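Side-chain contacts in methylxanthine N1-demethylase NdmA (Pseudomonas putida, PDB 6ICN), which catalyses the N1-demethylation of caffeine to theobromine and formaldehyde as a Rieske-type non-heme iron oxygenase, with reducing power from NADH: residues F241-T244 with A250-L253; E184-F189 with H264-V269; C39-L44 with D71-M76. All coordinates share one frame; numbering follows the deposited sequence.

Contact 1 of 3, residues F241-T244 with A250-L253; sequences FSYT and AINL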
loop_
_atom_site.group_PDB
_atom_site.type_symbol
_atom_site.label_atom_id
_atom_site.label_comp_id
_atom_site.label_asym_id
_atom_site.label_seq_id
_atom_site.Cartn_x
_atom_site.Cartn_y
_atom_site.Cartn_z
ATOM N N PHE A 241 -22.450 -30.694 26.376
ATOM C CA PHE A 241 -22.978 -29.662 25.481
ATOM C C PHE A 241 -24.500 -29.756 25.395
ATOM O O PHE A 241 -25.026 -30.786 24.965
ATOM C CB PHE A 241 -22.418 -29.825 24.064
ATOM C CG PHE A 241 -20.995 -29.361 23.875
ATOM C CD1 PHE A 241 -20.209 -28.969 24.940
ATOM C CD2 PHE A 241 -20.452 -29.313 22.588
ATOM C CE1 PHE A 241 -18.906 -28.547 24.734
ATOM C CE2 PHE A 241 -19.148 -28.890 22.375
ATOM C CZ PHE A 241 -18.376 -28.506 23.453
ATOM N N SER A 242 -25.203 -28.668 25.710
ATOM C CA SER A 242 -26.650 -28.604 25.515
ATOM C C SER A 242 -26.983 -27.490 24.529
ATOM O O SER A 242 -26.754 -26.313 24.831
ATOM C CB SER A 242 -27.377 -28.377 26.842
ATOM O OG SER A 242 -28.756 -28.197 26.610
ATOM N N TYR A 243 -27.528 -27.858 23.366
ATOM C CA TYR A 243 -27.824 -26.916 22.290
ATOM C C TYR A 243 -29.301 -26.550 22.275
ATOM O O TYR A 243 -30.167 -27.433 22.288
ATOM C CB TYR A 243 -27.475 -27.501 20.920
ATOM C CG TYR A 243 -26.016 -27.783 20.644
ATOM C CD1 TYR A 243 -25.415 -28.945 21.109
ATOM C CD2 TYR A 243 -25.247 -26.900 19.878
ATOM C CE1 TYR A 243 -24.087 -29.231 20.833
ATOM C CE2 TYR A 243 -23.914 -27.179 19.590
ATOM C CZ TYR A 243 -23.344 -28.347 20.077
ATOM O OH TYR A 243 -22.029 -28.637 19.817
ATOM N N THR A 244 -29.582 -25.253 22.170
ATOM C CA THR A 244 -30.919 -24.750 21.872
ATOM C C THR A 244 -30.773 -23.838 20.667
ATOM O O THR A 244 -30.215 -22.740 20.786
ATOM C CB THR A 244 -31.516 -23.987 23.051
ATOM O OG1 THR A 244 -31.472 -24.805 24.220
ATOM C CG2 THR A 244 -32.946 -23.590 22.742
ATOM N N ALA A 250 -29.623 -19.093 14.755
ATOM C CA ALA A 250 -29.082 -18.792 16.077
ATOM C C ALA A 250 -28.800 -20.076 16.838
ATOM O O ALA A 250 -29.626 -20.992 16.839
ATOM C CB ALA A 250 -30.044 -17.916 16.872
ATOM N N ILE A 251 -27.640 -20.141 17.490
ATOM C CA ILE A 251 -27.250 -21.300 18.287
ATOM C C ILE A 251 -26.901 -20.860 19.703
ATOM O O ILE A 251 -26.003 -20.031 19.901
ATOM C CB ILE A 251 -26.070 -22.058 17.663
ATOM C CG1 ILE A 251 -26.446 -22.565 16.265
ATOM C CG2 ILE A 251 -25.605 -23.200 18.569
ATOM C CD1 ILE A 251 -25.228 -22.851 15.425
ATOM N N ASN A 252 -27.589 -21.439 20.694
ATOM C CA ASN A 252 -27.263 -21.254 22.101
ATOM C C ASN A 252 -26.661 -22.560 22.602
ATOM O O ASN A 252 -27.349 -23.590 22.643
ATOM C CB ASN A 252 -28.505 -20.865 22.905
ATOM C CG ASN A 252 -28.178 -20.508 24.349
ATOM O OD1 ASN A 252 -27.924 -19.343 24.667
ATOM N ND2 ASN A 252 -28.190 -21.505 25.229
ATOM N N LEU A 253 -25.369 -22.535 22.947
ATOM C CA LEU A 253 -24.654 -23.727 23.402
ATOM C C LEU A 253 -24.256 -23.543 24.865
ATOM O O LEU A 253 -23.409 -22.701 25.188
ATOM C CB LEU A 253 -23.427 -23.998 22.525
ATOM C CG LEU A 253 -22.446 -25.059 23.036
ATOM C CD1 LEU A 253 -23.153 -26.409 23.265
ATOM C CD2 LEU A 253 -21.278 -25.237 22.050
HETATM O O HOH W 1 -28.861 -24.395 25.418
#
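Ile251 meets Tyr243 at the rim of the phenol ring: its CG2 methyl lies near the ring plane, 3.9 Å from Tyr243 CD2, and the two side chains run alongside each other, pointing the same way. The next residue, Asn252, forms an antiparallel hydrogen-bonded pair with Thr244. Thr244 N donates to Asn252 O at 2.8 Å, nearly straight and in the carbonyl plane. The return bond, Asn252 N to Thr244 O at 2.9 Å, comes from above the plane of its carbonyl and is more bent, at 152°. On this face one water ties three groups together, hydrogen-bonding to Ser242 O, to Thr244 OG1 and, as acceptor at 3.0 Å, to Asn252 ND2; Asn252 OD1 is held by Ser158 N. Leu253 returns to the face of Ile251 and forms an antiparallel non-hydrogen-bonded pair with Tyr243. Its CG is anti to the backbone N (chi1 169°), which lays the branch alongside the tyrosine. CD1 then sits over the middle of the Tyr243 ring, 3.7 Å from its centroid and 8° off the normal, a CH-pi contact. The same methyl reaches Phe241 CB at 3.6 Å, while CD2 lies over the rim of one Phe241 ring face. Both Phe241 and Leu253 touch caffeine, so this end of the hairpin lines the substrate pocket. The hairpin of strands 239-246 and 250-257 lies between strands 219-225 and 263-274; Tyr243 stacks on Phe222 of the former, and Ile251 packs against Trp183 and Phe186 of helix 179-186.

Contact 2 of 3, residues E184-F189 with H264-V269; sequences ENFTDF and HVLFNV. With CFF (caffeine), chain F.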
loop_
_atom_site.group_PDB
_atom_site.type_symbol
_atom_site.label_atom_id
_atom_site.label_comp_id
_atom_site.label_asym_id
_atom_site.label_seq_id
_atom_site.Cartn_x
_atom_site.Cartn_y
_atom_site.Cartn_z
ATOM N N GLU A 184 -24.114 -24.925 10.038
ATOM C CA GLU A 184 -23.662 -26.311 10.005
ATOM C C GLU A 184 -22.232 -26.441 10.514
ATOM O O GLU A 184 -21.901 -27.411 11.208
ATOM C CB GLU A 184 -23.803 -26.867 8.584
ATOM C CG GLU A 184 -25.246 -26.872 8.124
ATOM C CD GLU A 184 -25.457 -27.614 6.831
ATOM O OE1 GLU A 184 -24.578 -28.426 6.471
ATOM O OE2 GLU A 184 -26.484 -27.359 6.165
ATOM N N ASN A 185 -21.373 -25.458 10.220
ATOM C CA ASN A 185 -20.016 -25.492 10.759
ATOM C C ASN A 185 -20.016 -25.433 12.287
ATOM O O ASN A 185 -19.235 -26.128 12.944
ATOM C CB ASN A 185 -19.201 -24.337 10.160
ATOM C CG ASN A 185 -17.834 -24.181 10.807
ATOM O OD1 ASN A 185 -17.611 -23.239 11.563
ATOM N ND2 ASN A 185 -16.922 -25.117 10.541
ATOM N N PHE A 186 -20.912 -24.640 12.873
ATOM C CA PHE A 186 -20.891 -24.471 14.321
ATOM C C PHE A 186 -21.327 -25.735 15.053
ATOM O O PHE A 186 -20.807 -26.029 16.133
ATOM C CB PHE A 186 -21.778 -23.290 14.717
ATOM C CG PHE A 186 -21.515 -22.782 16.101
ATOM C CD1 PHE A 186 -22.159 -23.352 17.191
ATOM C CD2 PHE A 186 -20.614 -21.746 16.317
ATOM C CE1 PHE A 186 -21.912 -22.898 18.483
ATOM C CE2 PHE A 186 -20.357 -21.291 17.610
ATOM C CZ PHE A 186 -21.010 -21.861 18.686
ATOM N N THR A 187 -22.264 -26.491 14.481
ATOM C CA THR A 187 -22.855 -27.651 15.139
ATOM C C THR A 187 -22.269 -28.967 14.654
ATOM O O THR A 187 -22.821 -30.027 14.954
ATOM C CB THR A 187 -24.373 -27.674 14.917
ATOM O OG1 THR A 187 -24.650 -27.732 13.517
ATOM C CG2 THR A 187 -25.063 -26.429 15.523
ATOM N N ASP A 188 -21.189 -28.922 13.883
ATOM C CA ASP A 188 -20.636 -30.110 13.246
ATOM C C ASP A 188 -19.681 -30.806 14.203
ATOM O O ASP A 188 -18.633 -30.251 14.548
ATOM C CB ASP A 188 -19.927 -29.699 11.963
ATOM C CG ASP A 188 -19.378 -30.869 11.191
ATOM O OD1 ASP A 188 -18.480 -31.551 11.714
ATOM O OD2 ASP A 188 -19.827 -31.063 10.037
ATOM N N PHE A 189 -20.037 -32.032 14.618
ATOM C CA PHE A 189 -19.229 -32.804 15.555
ATOM C C PHE A 189 -17.985 -33.421 14.906
ATOM O O PHE A 189 -17.009 -33.695 15.606
ATOM C CB PHE A 189 -20.065 -33.935 16.187
ATOM C CG PHE A 189 -21.357 -33.488 16.859
ATOM C CD1 PHE A 189 -21.545 -32.182 17.293
ATOM C CD2 PHE A 189 -22.388 -34.410 17.075
ATOM C CE1 PHE A 189 -22.751 -31.801 17.916
ATOM C CE2 PHE A 189 -23.585 -34.040 17.696
ATOM C CZ PHE A 189 -23.765 -32.736 18.117
ATOM N N HIS A 264 -20.290 -22.373 30.855
ATOM C CA HIS A 264 -19.800 -21.482 29.805
ATOM C C HIS A 264 -20.822 -21.547 28.680
ATOM O O HIS A 264 -21.160 -22.644 28.227
ATOM C CB HIS A 264 -18.399 -21.916 29.333
ATOM C CG HIS A 264 -17.663 -20.891 28.515
ATOM N ND1 HIS A 264 -16.629 -20.128 29.024
ATOM C CD2 HIS A 264 -17.792 -20.531 27.215
ATOM C CE1 HIS A 264 -16.165 -19.332 28.074
ATOM N NE2 HIS A 264 -16.849 -19.561 26.966
ATOM N N VAL A 265 -21.353 -20.399 28.255
ATOM C CA VAL A 265 -22.414 -20.355 27.251
ATOM C C VAL A 265 -21.894 -19.627 26.019
ATOM O O VAL A 265 -21.327 -18.535 26.137
ATOM C CB VAL A 265 -23.677 -19.653 27.781
ATOM C CG1 VAL A 265 -24.793 -19.715 26.749
ATOM C CG2 VAL A 265 -24.124 -20.274 29.115
ATOM N N LEU A 266 -22.100 -20.219 24.847
ATOM C CA LEU A 266 -21.765 -19.592 23.572
ATOM C C LEU A 266 -23.050 -19.321 22.806
ATOM O O LEU A 266 -23.852 -20.237 22.581
ATOM C CB LEU A 266 -20.842 -20.473 22.733
ATOM C CG LEU A 266 -19.531 -20.875 23.399
ATOM C CD1 LEU A 266 -18.947 -22.071 22.667
ATOM C CD2 LEU A 266 -18.545 -19.703 23.389
ATOM N N PHE A 267 -23.250 -18.073 22.403
ATOM C CA PHE A 267 -24.419 -17.693 21.622
ATOM C C PHE A 267 -23.906 -17.159 20.296
ATOM O O PHE A 267 -23.252 -16.107 20.248
ATOM C CB PHE A 267 -25.266 -16.661 22.367
ATOM C CG PHE A 267 -26.454 -16.163 21.596
ATOM C CD1 PHE A 267 -27.619 -16.923 21.500
ATOM C CD2 PHE A 267 -26.420 -14.921 20.975
ATOM C CE1 PHE A 267 -28.714 -16.447 20.811
ATOM C CE2 PHE A 267 -27.525 -14.429 20.267
ATOM C CZ PHE A 267 -28.675 -15.193 20.185
ATOM N N ASN A 268 -24.162 -17.899 19.227
ATOM C CA ASN A 268 -23.648 -17.537 17.912
ATOM C C ASN A 268 -24.813 -17.371 16.950
ATOM O O ASN A 268 -25.685 -18.243 16.870
ATOM C CB ASN A 268 -22.661 -18.599 17.399
ATOM C CG ASN A 268 -21.855 -18.106 16.197
ATOM O OD1 ASN A 268 -22.248 -18.351 15.054
ATOM N ND2 ASN A 268 -20.736 -17.382 16.451
ATOM N N VAL A 269 -24.845 -16.248 16.232
ATOM C CA VAL A 269 -25.903 -16.014 15.250
ATOM C C VAL A 269 -25.324 -15.295 14.028
ATOM O O VAL A 269 -24.454 -14.424 14.148
ATOM C CB VAL A 269 -27.084 -15.243 15.889
ATOM C CG1 VAL A 269 -26.616 -13.896 16.514
ATOM C CG2 VAL A 269 -28.230 -15.044 14.888
HETATM N N1 CFF F . -17.721 -23.946 18.597
HETATM C C2 CFF F . -17.609 -24.774 19.685
HETATM C C10 CFF F . -18.450 -24.392 17.424
HETATM C C6 CFF F . -17.161 -22.733 18.603
HETATM N N3 CFF F . -16.926 -24.364 20.784
HETATM O O11 CFF F . -18.111 -25.857 19.669
HETATM C C12 CFF F . -16.799 -25.238 21.947
HETATM C C4 CFF F . -16.356 -23.137 20.793
HETATM C C5 CFF F . -16.471 -22.319 19.727
HETATM N N9 CFF F . -15.638 -22.493 21.730
HETATM O O13 CFF F . -17.260 -22.011 17.648
HETATM N N7 CFF F . -15.831 -21.170 20.015
HETATM C C8 CFF F . -15.319 -21.280 21.247
HETATM C C14 CFF F . -15.564 -19.902 19.359
#
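The Phe186 ring is held between the substrate and Asn268. Over the middle of one face stands C10, the N1-methyl carbon of caffeine, 3.5 Å above the plane. Asn268 CB approaches the opposite face in a CH-pi contact, 4.0 Å from the ring centroid and 28° off the normal, reaching 3.5 Å from Phe186 CE2. The asparagine amide is nearly parallel to the ring, the planes 16° apart, but displaced past its CD2-CE2 side; its ND2 is hydrogen-bonded to Tyr173 OH, which probably limits its turning. With CG anti to the backbone N (chi1 -163°), the phenylalanine reaches from the end of helix 179-186 toward strand 263-274. The Leu266 side is slacker: its CB meets only the ring edge, 4.3 Å from Phe186 CZ. This leucine spends its branch on the ligand instead, with Leu266 CD1 3.4 Å from caffeine C4. All three residues are buried, so the loose side faces the substrate and protein rather than solvent. Two further approaches are close: Phe186 O lies 3.1 Å from C10, and Phe186 CE2 is 3.2 Å from caffeine O13. No polar bond joins the two segments; Phe186 is held by van der Waals and CH-pi contacts. On this side the pocket probably positions caffeine by shape, placing against Phe186 the methyl that N1-demethylation removes, with the cobalt ion about 7 Å from the Phe186 side chain.

Contact 3 of 3, residues C39-L44 with D71-M76; sequences CTVTEL and DEYVAM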
loop_
_atom_site.group_PDB
_atom_site.type_symbol
_atom_site.label_atom_id
_atom_site.label_comp_id
_atom_site.label_asym_id
_atom_site.label_seq_id
_atom_site.Cartn_x
_atom_site.Cartn_y
_atom_site.Cartn_z
ATOM N N CYS A 39 -26.473 -5.591 13.810
ATOM C CA CYS A 39 -25.334 -4.886 14.377
ATOM C C CYS A 39 -25.396 -5.041 15.882
ATOM O O CYS A 39 -26.431 -5.430 16.434
ATOM C CB CYS A 39 -25.342 -3.404 13.977
ATOM S SG CYS A 39 -26.733 -2.420 14.643
ATOM N N THR A 40 -24.267 -4.781 16.537
ATOM C CA THR A 40 -24.298 -4.617 17.982
ATOM C C THR A 40 -24.751 -3.202 18.325
ATOM O O THR A 40 -24.664 -2.277 17.506
ATOM C CB THR A 40 -22.923 -4.856 18.615
ATOM O OG1 THR A 40 -22.012 -3.833 18.178
ATOM C CG2 THR A 40 -22.373 -6.236 18.227
ATOM N N VAL A 41 -25.265 -3.051 19.552
ATOM C CA VAL A 41 -25.578 -1.713 20.059
ATOM C C VAL A 41 -24.329 -0.845 20.036
ATOM O O VAL A 41 -24.371 0.322 19.620
ATOM C CB VAL A 41 -26.196 -1.797 21.468
ATOM C CG1 VAL A 41 -26.350 -0.387 22.082
ATOM C CG2 VAL A 41 -27.568 -2.476 21.393
ATOM N N THR A 42 -23.185 -1.432 20.401
ATOM C CA THR A 42 -21.902 -0.733 20.333
ATOM C C THR A 42 -21.623 -0.192 18.928
ATOM O O THR A 42 -21.247 0.981 18.768
ATOM C CB THR A 42 -20.795 -1.671 20.807
ATOM O OG1 THR A 42 -20.958 -1.873 22.220
ATOM C CG2 THR A 42 -19.410 -1.054 20.537
ATOM N N GLU A 43 -21.839 -1.009 17.888
ATOM C CA GLU A 43 -21.661 -0.507 16.524
ATOM C C GLU A 43 -22.581 0.672 16.228
ATOM O O GLU A 43 -22.160 1.655 15.605
ATOM C CB GLU A 43 -21.908 -1.623 15.507
ATOM C CG GLU A 43 -20.803 -2.623 15.385
ATOM C CD GLU A 43 -21.137 -3.674 14.350
ATOM O OE1 GLU A 43 -22.185 -4.326 14.502
ATOM O OE2 GLU A 43 -20.357 -3.846 13.385
ATOM N N LEU A 44 -23.849 0.599 16.662
ATOM C CA LEU A 44 -24.748 1.721 16.425
ATOM C C LEU A 44 -24.232 2.986 17.101
ATOM O O LEU A 44 -24.225 4.066 16.495
ATOM C CB LEU A 44 -26.152 1.361 16.919
ATOM C CG LEU A 44 -27.220 2.447 16.777
ATOM C CD1 LEU A 44 -27.315 3.030 15.384
ATOM C CD2 LEU A 44 -28.556 1.813 17.143
ATOM N N ASP A 71 -36.736 6.887 22.603
ATOM C CA ASP A 71 -36.465 5.682 23.369
ATOM C C ASP A 71 -36.490 4.413 22.518
ATOM O O ASP A 71 -36.394 3.313 23.066
ATOM C CB ASP A 71 -37.473 5.563 24.520
ATOM C CG ASP A 71 -37.194 6.547 25.640
ATOM O OD1 ASP A 71 -36.000 6.791 25.934
ATOM O OD2 ASP A 71 -38.161 7.076 26.230
ATOM N N GLU A 72 -36.596 4.543 21.201
ATOM C CA GLU A 72 -36.873 3.426 20.315
ATOM C C GLU A 72 -35.727 3.256 19.326
ATOM O O GLU A 72 -35.240 4.237 18.770
ATOM C CB GLU A 72 -38.185 3.669 19.546
ATOM C CG GLU A 72 -38.621 2.536 18.641
ATOM C CD GLU A 72 -39.966 2.787 17.946
ATOM O OE1 GLU A 72 -40.281 2.026 16.993
ATOM O OE2 GLU A 72 -40.691 3.734 18.348
ATOM N N TYR A 73 -35.333 2.005 19.087
ATOM C CA TYR A 73 -34.513 1.686 17.921
ATOM C C TYR A 73 -35.407 1.476 16.703
ATOM O O TYR A 73 -36.357 0.672 16.741
ATOM C CB TYR A 73 -33.658 0.439 18.185
ATOM C CG TYR A 73 -32.641 0.651 19.284
ATOM C CD1 TYR A 73 -31.460 1.355 19.045
ATOM C CD2 TYR A 73 -32.874 0.182 20.571
ATOM C CE1 TYR A 73 -30.538 1.552 20.054
ATOM C CE2 TYR A 73 -31.956 0.386 21.592
ATOM C CZ TYR A 73 -30.788 1.071 21.321
ATOM O OH TYR A 73 -29.888 1.273 22.333
ATOM N N VAL A 74 -35.109 2.202 15.627
ATOM C CA VAL A 74 -35.925 2.227 14.419
ATOM C C VAL A 74 -35.085 1.787 13.233
ATOM O O VAL A 74 -33.917 2.185 13.111
ATOM C CB VAL A 74 -36.515 3.629 14.168
ATOM C CG1 VAL A 74 -37.286 3.678 12.863
ATOM C CG2 VAL A 74 -37.408 4.050 15.350
ATOM N N ALA A 75 -35.688 0.976 12.359
ATOM C CA ALA A 75 -35.089 0.563 11.089
ATOM C C ALA A 75 -35.957 1.038 9.924
ATOM O O ALA A 75 -37.172 0.786 9.902
ATOM C CB ALA A 75 -34.912 -0.962 11.049
ATOM N N MET A 76 -35.340 1.731 8.965
ATOM C CA MET A 76 -36.020 2.206 7.757
ATOM C C MET A 76 -35.215 1.763 6.546
ATOM O O MET A 76 -34.027 1.460 6.655
ATOM C CB MET A 76 -36.148 3.742 7.716
ATOM C CG MET A 76 -36.883 4.377 8.860
ATOM S SD MET A 76 -36.883 6.158 8.588
ATOM C CE MET A 76 -37.031 6.699 10.292
#
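The first turn of helix 41-47 in the Rieske domain, carrying Val41 and Leu44, leans on Tyr73 near the start of strand 72-77. Leu44 makes the closer approach: its CD2 methyl touches the edge of the phenol ring near its plane, 3.5 Å from Tyr73 CD1 and equally near Tyr73 CE1, so it sits against one side of the ring rather than over a face. The leucine CG is anti to the backbone N (chi1 179°), which carries the branch out from the helix toward the strand, and the two side chains meet at a slant. Val41 adds a lighter touch at the far end of the tyrosine, with CG1 3.9 Å from Tyr73 OH and the side chains roughly perpendicular. The contact is thus two aliphatic groups one helical turn apart, spread along an aromatic edge from the middle of the ring to the hydroxyl. The turn that presents them is fixed by a capping box. Thr40, the N-cap, accepts from Glu43 N through OG1 at 2.8 Å, and Glu43 OE1 accepts in return from Thr40 N at 2.9 Å on its anti lone pair. Leu44 N is bonded to Thr40 O at 3.1 Å, closing the first turn. Glu43 OE1 also forms a salt bridge with Lys279 on strand 277-286, so the helix start is linked to the sheet of the C-terminal domain, while Thr42 packs on Tyr294 of a third subunit. Within the six-stranded antiparallel sheet, strands 140-144 and 131-137 separate strand 35-40 from 72-77, and the helix packs across them, bringing Val41 and Leu44 to Tyr73: Val41 touches Glu136 and Ile141, Leu44 rests on Val66, and Tyr73 packs on Lys68, Cys134 and Glu136.

Contacts 1 and 2 both reach the caffeine pocket, their centres about 6 Å apart. Strands 250-257 and 263-274 are neighbours in the seven-stranded sheet, where they are joined by backbone hydrogen bonds, Leu253 N to Leu266 O and Ile251 N to Asn268 O, both 2.8 Å. Ile251 CD1 also packs on Phe186 CB at 3.5 Å, and contact 1 is nested along the chain inside the loop closed by contact 2. Phe241, Phe186 and Leu266 all belong to the pocket. Contact 3 stands apart in the Rieske domain, its centre about 25 Å from each of the other two, on the opposite side of the chain's centre, and touches neither.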